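Local coordinates for protein AgaA (Rhizobium radiobacter, PDB 6HLX) that binds the opine agropinic acid as the periplasmic solute-binding protein of an ABC transporter, delivering it for import into the bacterial cell, at residues 194-199 and 209-214; 201-206 and 216-221; 220-225 and 233-238. All blocks are in the same frame, centred on the assembly; numbering follows the deposited sequence. Where two conformers were deposited one is given.

Interaction 1: 194-199 and 209-214; sequences VFYSDE and GDVDII. With ZN (zinc ion), chain Q.
Tyr196 and Val211 meet against helix 199-207, in the beta-alpha-beta unit that leads from strand 190-195 to strand 213-214 of the seven-stranded mixed sheet. The contact is small and has no direct hydrogen bond. Val211 CG1 lies 3.6 Å from Tyr196 CE2 and approaches the ring obliquely. Val211 CG1 is also 3.6 Å from Tyr196 OH. In Tyr196, CG is anti to the carbonyl carbon (chi1 -70°), and the ring reaches toward the 209-214 segment. Ala205 of the helix packs on both side chains, and Thr201 also touches Tyr196.

The hydroxyl end is hydrated. Water 1 sits at the ring edge, in the ring plane, 2.7 Å from Tyr196 OH. Water 1 also donates a weak bond to Asp210 OD2, at 3.3 Å, so it bridges the segments only loosely. Gly209 ends the helix in a Schellman motif with positive phi (83°), which turns the chain back toward the sheet.

Asp212 follows Val211 and binds a zinc ion through OD2 at 2.1 Å. Water 2 is 1.9 Å from the metal, and His488 and His490, in the C-terminal run of six histidines that is probably a purification tag, are its other protein ligands. Asp212 OD2 also accepts a hydrogen bond from Tyr5 N. Strand 3-8 lies between the two strands in the sheet, parallel to both, as in the beta-alpha-beta crossover of an alpha/beta domain.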
# COMPACT_ATOMS: atom_id res chain seq x y z
N VAL A 194 -18.63 -2.64 6.40
CA VAL A 194 -18.84 -3.07 7.79
C VAL A 194 -17.50 -3.55 8.36
O VAL A 194 -16.79 -4.32 7.73
CB VAL A 194 -19.92 -4.18 7.86
CG1 VAL A 194 -20.25 -4.52 9.32
CG2 VAL A 194 -21.19 -3.77 7.10
N PHE A 195 -17.18 -3.11 9.56
CA PHE A 195 -15.88 -3.40 10.16
C PHE A 195 -15.88 -4.69 10.96
O PHE A 195 -16.61 -4.79 11.95
CB PHE A 195 -15.47 -2.23 11.08
CG PHE A 195 -15.74 -0.85 10.49
CD1 PHE A 195 -15.36 -0.55 9.18
CD2 PHE A 195 -16.30 0.15 11.26
CE1 PHE A 195 -15.60 0.71 8.64
CE2 PHE A 195 -16.52 1.43 10.72
CZ PHE A 195 -16.18 1.70 9.42
N TYR A 196 -15.04 -5.65 10.54
CA TYR A 196 -14.86 -6.92 11.25
C TYR A 196 -13.39 -7.09 11.62
O TYR A 196 -12.63 -7.68 10.83
CB TYR A 196 -15.34 -8.10 10.40
CG TYR A 196 -16.83 -8.17 10.19
CD1 TYR A 196 -17.65 -8.85 11.09
CD2 TYR A 196 -17.42 -7.62 9.06
CE1 TYR A 196 -19.03 -8.93 10.89
CE2 TYR A 196 -18.79 -7.72 8.84
CZ TYR A 196 -19.59 -8.36 9.77
OH TYR A 196 -20.95 -8.45 9.54
N SER A 197 -12.98 -6.56 12.79
CA SER A 197 -11.58 -6.63 13.22
C SER A 197 -11.12 -8.04 13.62
O SER A 197 -9.92 -8.33 13.52
CB SER A 197 -11.32 -5.62 14.32
OG SER A 197 -11.64 -4.35 13.78
N ASP A 198 -12.04 -8.90 14.08
CA ASP A 198 -11.67 -10.28 14.42
C ASP A 198 -11.89 -11.07 13.11
O ASP A 198 -13.02 -11.14 12.62
CB ASP A 198 -12.55 -10.81 15.57
CG ASP A 198 -12.34 -12.29 15.81
OD1 ASP A 198 -12.75 -13.10 14.96
OD2 ASP A 198 -11.73 -12.64 16.85
N GLU A 199 -10.81 -11.68 12.54
CA GLU A 199 -10.93 -12.35 11.23
C GLU A 199 -11.87 -13.55 11.22
O GLU A 199 -12.49 -13.83 10.18
CB GLU A 199 -9.55 -12.70 10.64
CG GLU A 199 -8.71 -13.64 11.49
CD GLU A 199 -7.23 -13.49 11.22
OE1 GLU A 199 -6.63 -14.47 10.73
OE2 GLU A 199 -6.67 -12.39 11.46
N GLY A 209 -23.96 -15.60 5.79
CA GLY A 209 -24.72 -14.76 4.87
C GLY A 209 -25.04 -13.36 5.36
O GLY A 209 -26.02 -12.77 4.90
N ASP A 210 -24.24 -12.82 6.28
CA ASP A 210 -24.42 -11.45 6.78
C ASP A 210 -23.76 -10.40 5.88
O ASP A 210 -24.17 -9.24 5.93
CB ASP A 210 -23.86 -11.31 8.20
CG ASP A 210 -24.62 -12.10 9.25
OD1 ASP A 210 -25.84 -12.30 9.09
OD2 ASP A 210 -23.99 -12.51 10.25
N VAL A 211 -22.71 -10.77 5.11
CA VAL A 211 -22.01 -9.85 4.20
C VAL A 211 -21.88 -10.50 2.82
O VAL A 211 -21.97 -11.73 2.73
CB VAL A 211 -20.63 -9.34 4.69
CG1 VAL A 211 -20.77 -8.47 5.93
CG2 VAL A 211 -19.66 -10.49 4.92
N ASP A 212 -21.59 -9.69 1.79
CA ASP A 212 -21.50 -10.17 0.40
C ASP A 212 -20.07 -10.32 -0.10
O ASP A 212 -19.84 -11.09 -1.03
CB ASP A 212 -22.27 -9.21 -0.49
CG ASP A 212 -23.70 -9.03 -0.01
OD1 ASP A 212 -24.35 -10.05 0.27
OD2 ASP A 212 -24.11 -7.88 0.16
N ILE A 213 -19.14 -9.54 0.45
CA ILE A 213 -17.71 -9.60 0.13
C ILE A 213 -16.93 -9.43 1.42
O ILE A 213 -17.36 -8.68 2.28
CB ILE A 213 -17.29 -8.45 -0.87
CG1 ILE A 213 -18.11 -8.49 -2.18
CG2 ILE A 213 -15.74 -8.46 -1.19
CD1 ILE A 213 -17.66 -7.41 -3.21
N ILE A 214 -15.77 -10.10 1.54
CA ILE A 214 -14.85 -9.86 2.64
C ILE A 214 -13.44 -9.70 2.10
O ILE A 214 -13.09 -10.34 1.10
CB ILE A 214 -14.88 -10.90 3.80
CG1 ILE A 214 -14.49 -12.35 3.32
CG2 ILE A 214 -16.22 -10.86 4.55
CD1 ILE A 214 -14.09 -13.33 4.47
ZN ZN Q . -26.15 -8.06 0.64
O HOH W 1 -22.53 -9.71 11.36
O HOH W 2 -26.67 -6.29 0.87

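Interaction 2: 201-206 and 216-221. With G9Z (agropinic acid), chain E; EDO (1,2-ethanediol), chain B.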
# COMPACT_ATOMS: atom_id res chain seq x y z
N THR A 201 -14.73 -13.66 13.01
CA THR A 201 -16.07 -13.07 12.85
C THR A 201 -16.27 -12.63 11.38
O THR A 201 -17.39 -12.74 10.85
CB THR A 201 -16.33 -11.88 13.80
OG1 THR A 201 -15.57 -10.74 13.37
CG2 THR A 201 -16.06 -12.21 15.25
N ARG A 202 -15.19 -12.14 10.73
CA ARG A 202 -15.28 -11.71 9.34
C ARG A 202 -15.64 -12.88 8.40
O ARG A 202 -16.56 -12.74 7.58
CB ARG A 202 -13.99 -11.01 8.90
CG ARG A 202 -14.13 -10.33 7.56
CD ARG A 202 -13.00 -9.34 7.31
NE ARG A 202 -11.67 -9.96 7.18
CZ ARG A 202 -10.73 -9.95 8.13
NH1 ARG A 202 -10.99 -9.44 9.33
NH2 ARG A 202 -9.54 -10.50 7.89
N VAL A 203 -14.92 -14.00 8.53
CA VAL A 203 -15.17 -15.21 7.74
C VAL A 203 -16.58 -15.73 8.06
O VAL A 203 -17.35 -16.05 7.13
CB VAL A 203 -14.08 -16.28 8.00
CG1 VAL A 203 -14.47 -17.63 7.42
CG2 VAL A 203 -12.75 -15.81 7.43
N ASN A 204 -16.93 -15.76 9.36
CA ASN A 204 -18.28 -16.22 9.74
C ASN A 204 -19.40 -15.34 9.17
O ASN A 204 -20.47 -15.85 8.82
CB ASN A 204 -18.42 -16.36 11.25
CG ASN A 204 -19.52 -17.34 11.62
OD1 ASN A 204 -19.60 -18.46 11.07
ND2 ASN A 204 -20.39 -16.96 12.53
N ALA A 205 -19.16 -14.02 9.05
CA ALA A 205 -20.15 -13.11 8.46
C ALA A 205 -20.40 -13.49 7.00
O ALA A 205 -21.55 -13.42 6.55
CB ALA A 205 -19.67 -11.67 8.54
N LEU A 206 -19.35 -13.88 6.25
CA LEU A 206 -19.54 -14.32 4.87
C LEU A 206 -20.28 -15.67 4.81
O LEU A 206 -21.27 -15.81 4.09
CB LEU A 206 -18.20 -14.43 4.12
CG LEU A 206 -18.39 -14.73 2.61
CD1 LEU A 206 -18.84 -13.47 1.83
CD2 LEU A 206 -17.15 -15.37 2.03
N TYR A 216 -8.99 -9.64 3.12
CA TYR A 216 -8.03 -10.32 3.99
C TYR A 216 -8.54 -11.70 4.44
O TYR A 216 -8.65 -11.98 5.63
CB TYR A 216 -7.67 -9.43 5.19
CG TYR A 216 -6.67 -8.35 4.85
CD1 TYR A 216 -7.10 -7.10 4.41
CD2 TYR A 216 -5.31 -8.54 5.08
CE1 TYR A 216 -6.19 -6.08 4.12
CE2 TYR A 216 -4.39 -7.52 4.81
CZ TYR A 216 -4.83 -6.29 4.32
OH TYR A 216 -3.93 -5.26 4.08
N VAL A 217 -8.89 -12.56 3.47
CA VAL A 217 -9.36 -13.91 3.83
C VAL A 217 -8.18 -14.62 4.49
O VAL A 217 -7.10 -14.69 3.88
CB VAL A 217 -9.82 -14.69 2.57
CG1 VAL A 217 -10.15 -16.14 2.93
CG2 VAL A 217 -11.01 -13.99 1.90
N PRO A 218 -8.34 -15.12 5.73
CA PRO A 218 -7.19 -15.81 6.37
C PRO A 218 -6.81 -17.08 5.62
O PRO A 218 -7.68 -17.76 5.08
CB PRO A 218 -7.72 -16.15 7.77
CG PRO A 218 -8.90 -15.23 7.98
CD PRO A 218 -9.51 -15.09 6.61
N ALA A 219 -5.50 -17.38 5.58
CA ALA A 219 -4.97 -18.58 4.89
C ALA A 219 -5.63 -19.86 5.37
O ALA A 219 -5.89 -20.74 4.56
CB ALA A 219 -3.45 -18.66 5.08
N LYS A 220 -5.95 -19.97 6.67
CA LYS A 220 -6.58 -21.20 7.19
C LYS A 220 -8.01 -21.45 6.63
O LYS A 220 -8.49 -22.59 6.67
CB LYS A 220 -6.58 -21.24 8.72
CG LYS A 220 -7.50 -20.20 9.35
CD LYS A 220 -7.68 -20.41 10.85
CE LYS A 220 -8.97 -19.76 11.31
NZ LYS A 220 -9.06 -18.31 10.93
N ASP A 221 -8.68 -20.38 6.17
CA ASP A 221 -10.06 -20.48 5.65
C ASP A 221 -10.15 -20.48 4.11
O ASP A 221 -11.25 -20.67 3.57
CB ASP A 221 -10.91 -19.32 6.22
CG ASP A 221 -10.92 -19.27 7.74
OD1 ASP A 221 -11.48 -20.20 8.36
OD2 ASP A 221 -10.36 -18.32 8.30
OAM G9Z E . -3.36 -2.20 6.06
CAB G9Z E . -2.81 -3.25 6.43
CAC G9Z E . -3.36 -4.09 7.42
CB G9Z E . -2.37 -5.28 7.56
CA G9Z E . -1.17 -4.91 6.71
C G9Z E . -0.83 -5.97 5.80
O G9Z E . -1.44 -6.04 4.70
N G9Z E . -1.58 -3.64 6.04
CAG G9Z E . -0.77 -2.94 4.97
CAH G9Z E . 0.35 -2.11 5.60
OAP G9Z E . 1.22 -3.04 6.25
CAI G9Z E . 1.14 -1.30 4.57
OAQ G9Z E . 0.20 -0.69 3.64
CAJ G9Z E . 1.94 -0.13 5.25
OAR G9Z E . 2.65 0.61 4.24
CAK G9Z E . 2.89 -0.54 6.40
OAT G9Z E . 3.33 0.65 7.10
CAL G9Z E . 4.08 -1.38 5.92
OAS G9Z E . 4.85 -1.84 7.05
OXT G9Z E . 0.04 -6.80 6.17
C1 EDO B . -3.47 -14.62 6.49
O1 EDO B . -3.32 -15.19 5.24
C2 EDO B . -3.88 -15.67 7.52
O2 EDO B . -2.79 -16.42 7.95
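The 201-206 segment is helical throughout, and the 216-221 segment is an irregular connection that passes beside it. The backbones come closest at Val203 and Val217, whose CA atoms are 7.1 Å apart. Asp221 N bonds back to Pro218 O within the connection.

Arg202 makes the polar link. Its NH2 donates to Tyr216 O at 2.8 Å, with an N-H...O angle of 163°. The oxygen lies close to the guanidinium plane, at its edge, while the donor is tilted from the carbonyl plane. Arg202 starts extended and bends at chi3 (65°), which brings the guanidinium to the connection. NE bonds to Asp215 O and NH1 to Tyr196 O, so three backbone carbonyls fix the rotation of the group.

Tyr216 directs its ring away from the helix to agropinic acid. Tyr216 OH donates to carboxylate oxygen O of agropinic acid at 2.7 Å, and this oxygen lies in the ring plane, at the edge. Thr23 OG1 is a second partner of the hydroxyl. By bonding Tyr216 O, Arg202 probably positions this pocket residue from the second shell.

Val203 supplies the apolar part. Its CG2 is tight against Pro218 CD at 3.4 Å and is 3.6 Å from Asp221 OD2. CG1 faces the Asp221 carboxyl carbon, CG, at 3.9 Å. Lys220 NZ forms a salt bridge to Asp221 OD2 at 2.9 Å on its syn side, and also bonds to Asn200 OD1.

Around this contact, Arg202, Val203 and Leu206 rest on Ile214 of strand 213-214. Val217 packs on strands 456-459 and 231-234, and helix 222-227 follows the connection.

Interaction 3: 220-225 and 233-238. With EDO (1,2-ethanediol), chain C.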
# COMPACT_ATOMS: atom_id res chain seq x y z
N LYS A 220 -5.95 -19.97 6.67
CA LYS A 220 -6.58 -21.20 7.19
C LYS A 220 -8.01 -21.45 6.63
O LYS A 220 -8.49 -22.59 6.67
CB LYS A 220 -6.58 -21.24 8.72
CG LYS A 220 -7.50 -20.20 9.35
CD LYS A 220 -7.68 -20.41 10.85
CE LYS A 220 -8.97 -19.76 11.31
NZ LYS A 220 -9.06 -18.31 10.93
N ASP A 221 -8.68 -20.38 6.17
CA ASP A 221 -10.06 -20.48 5.65
C ASP A 221 -10.15 -20.48 4.11
O ASP A 221 -11.25 -20.67 3.57
CB ASP A 221 -10.91 -19.32 6.22
CG ASP A 221 -10.92 -19.27 7.74
OD1 ASP A 221 -11.48 -20.20 8.36
OD2 ASP A 221 -10.36 -18.32 8.30
N ALA A 222 -9.04 -20.19 3.42
CA ALA A 222 -9.04 -20.05 1.96
C ALA A 222 -9.58 -21.27 1.21
O ALA A 222 -10.44 -21.09 0.34
CB ALA A 222 -7.64 -19.68 1.47
N ALA A 223 -9.16 -22.50 1.57
CA ALA A 223 -9.62 -23.73 0.90
C ALA A 223 -11.12 -23.96 1.04
O ALA A 223 -11.78 -24.23 0.03
CB ALA A 223 -8.85 -24.94 1.42
N ASP A 224 -11.66 -23.85 2.27
CA ASP A 224 -13.09 -24.01 2.56
C ASP A 224 -13.90 -23.00 1.75
O ASP A 224 -14.92 -23.35 1.17
CB ASP A 224 -13.33 -23.80 4.08
CG ASP A 224 -14.76 -23.90 4.61
OD1 ASP A 224 -15.66 -24.34 3.85
OD2 ASP A 224 -14.98 -23.57 5.80
N ILE A 225 -13.44 -21.74 1.70
CA ILE A 225 -14.13 -20.69 0.96
C ILE A 225 -14.10 -20.96 -0.56
O ILE A 225 -15.14 -20.83 -1.21
CB ILE A 225 -13.60 -19.29 1.36
CG1 ILE A 225 -14.11 -18.93 2.78
CG2 ILE A 225 -13.99 -18.22 0.32
CD1 ILE A 225 -13.42 -17.80 3.48
N LEU A 233 -13.48 -17.69 -3.95
CA LEU A 233 -12.25 -17.05 -3.52
C LEU A 233 -11.64 -16.33 -4.75
O LEU A 233 -11.58 -16.92 -5.83
CB LEU A 233 -11.30 -18.14 -3.00
CG LEU A 233 -10.07 -17.64 -2.28
CD1 LEU A 233 -10.43 -17.10 -0.88
CD2 LEU A 233 -9.06 -18.75 -2.16
N LEU A 234 -11.20 -15.07 -4.58
CA LEU A 234 -10.55 -14.27 -5.64
C LEU A 234 -9.09 -14.16 -5.22
O LEU A 234 -8.78 -13.49 -4.23
CB LEU A 234 -11.19 -12.89 -5.78
CG LEU A 234 -12.72 -12.86 -6.03
CD1 LEU A 234 -13.21 -11.43 -6.11
CD2 LEU A 234 -13.10 -13.61 -7.30
N ARG A 235 -8.20 -14.85 -5.95
CA ARG A 235 -6.77 -14.97 -5.59
C ARG A 235 -5.83 -13.88 -6.10
O ARG A 235 -6.07 -13.21 -7.12
CB ARG A 235 -6.23 -16.34 -6.01
CG ARG A 235 -6.86 -17.51 -5.25
CD ARG A 235 -5.84 -18.58 -4.82
NE ARG A 235 -6.48 -19.87 -4.51
CZ ARG A 235 -6.30 -20.57 -3.39
NH1 ARG A 235 -5.50 -20.12 -2.43
NH2 ARG A 235 -6.94 -21.71 -3.20
N ASN A 236 -4.71 -13.73 -5.37
CA ASN A 236 -3.62 -12.81 -5.69
C ASN A 236 -2.43 -13.28 -4.86
O ASN A 236 -2.64 -13.84 -3.78
CB ASN A 236 -3.99 -11.35 -5.33
CG ASN A 236 -2.85 -10.34 -5.38
OD1 ASN A 236 -2.09 -10.16 -4.42
ND2 ASN A 236 -2.71 -9.60 -6.47
N THR A 237 -1.20 -13.07 -5.37
CA THR A 237 0.06 -13.38 -4.67
C THR A 237 1.04 -12.19 -4.79
O THR A 237 2.24 -12.39 -5.05
CB THR A 237 0.74 -14.62 -5.26
OG1 THR A 237 0.93 -14.38 -6.65
CG2 THR A 237 -0.02 -15.88 -4.99
N GLY A 238 0.54 -10.99 -4.53
CA GLY A 238 1.28 -9.74 -4.68
C GLY A 238 2.14 -9.27 -3.52
O GLY A 238 3.28 -8.86 -3.76
C1 EDO C . 6.02 -12.50 -7.20
O1 EDO C . 4.63 -12.35 -6.96
C2 EDO C . 6.23 -12.81 -8.70
O2 EDO C . 7.60 -13.03 -8.92
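Apolar packing between Leu233 and one side of helix 222-227 carries this contact. Leu233 CD2 is 4.0 Å from Ala222 CB. Leu233 CD1 meets Ile225 CG2 at 3.9 Å. The Ile225 and Leu233 side chains cross at about a right angle. With CG anti to the backbone N (chi1 -169°), Leu233 reaches the helix, where CD2 lies at Ala222 and CD1 mainly at Ile225, three residues on. Ile225 also touches Val203 and Val217, so it joins the helix to helix 199-207 as well. Leu233 CD2 also rests 3.7 Å from the backbone oxygen Ala222 O.

These residues form part of the alpha/beta layering of the domain. Helix 222-227 leads through a short turn into strand 231-234, an outermost strand of the seven-stranded mixed sheet, and packs back on it. Ile225 O is hydrogen-bonded to Thr231 OG1 near that turn.

Leu233, of the same segment, covers one guanidinium face of Arg235, with CD2 over the centre, 3.5 Å above the plane. Arg235 NH1 comes to 4.5 Å from Ala222 CB, an oblique and loose approach. The charge of Arg235 is met by a salt bridge from NH1 to Glu453 OE2.

No hydrogen bond joins the two segments. Asn236 OD1 accepts from Gly238 N at 2.8 Å in an Asx turn, with the donor well above the carbonyl plane. Asn236 ND2 bonds to Gly470 O.

In the fold
Interactions 1 and 2 interlock along the chain: their segments alternate, and their centres are about 8 Å apart. Asp210 N lies 2.8 Å from Ala205 O, the probable 6-to-1 Schellman bond at Gly209. Interaction 3 begins where interaction 2 ends and shares Lys220 and Asp221 with it. Their centres are about 10 Å apart, and Val217 CG1 packs on Ile225 CD1 at 3.7 Å. Interactions 1 and 3 do not touch, with nearest atoms about 5 Å apart, but both reach the same sheet. Interaction 2 alone includes a pocket residue, Tyr216. The Tyr196 side chain is about 13 Å from agropinic acid, and interaction 3 is plain packing away from the pocket and the zinc ions.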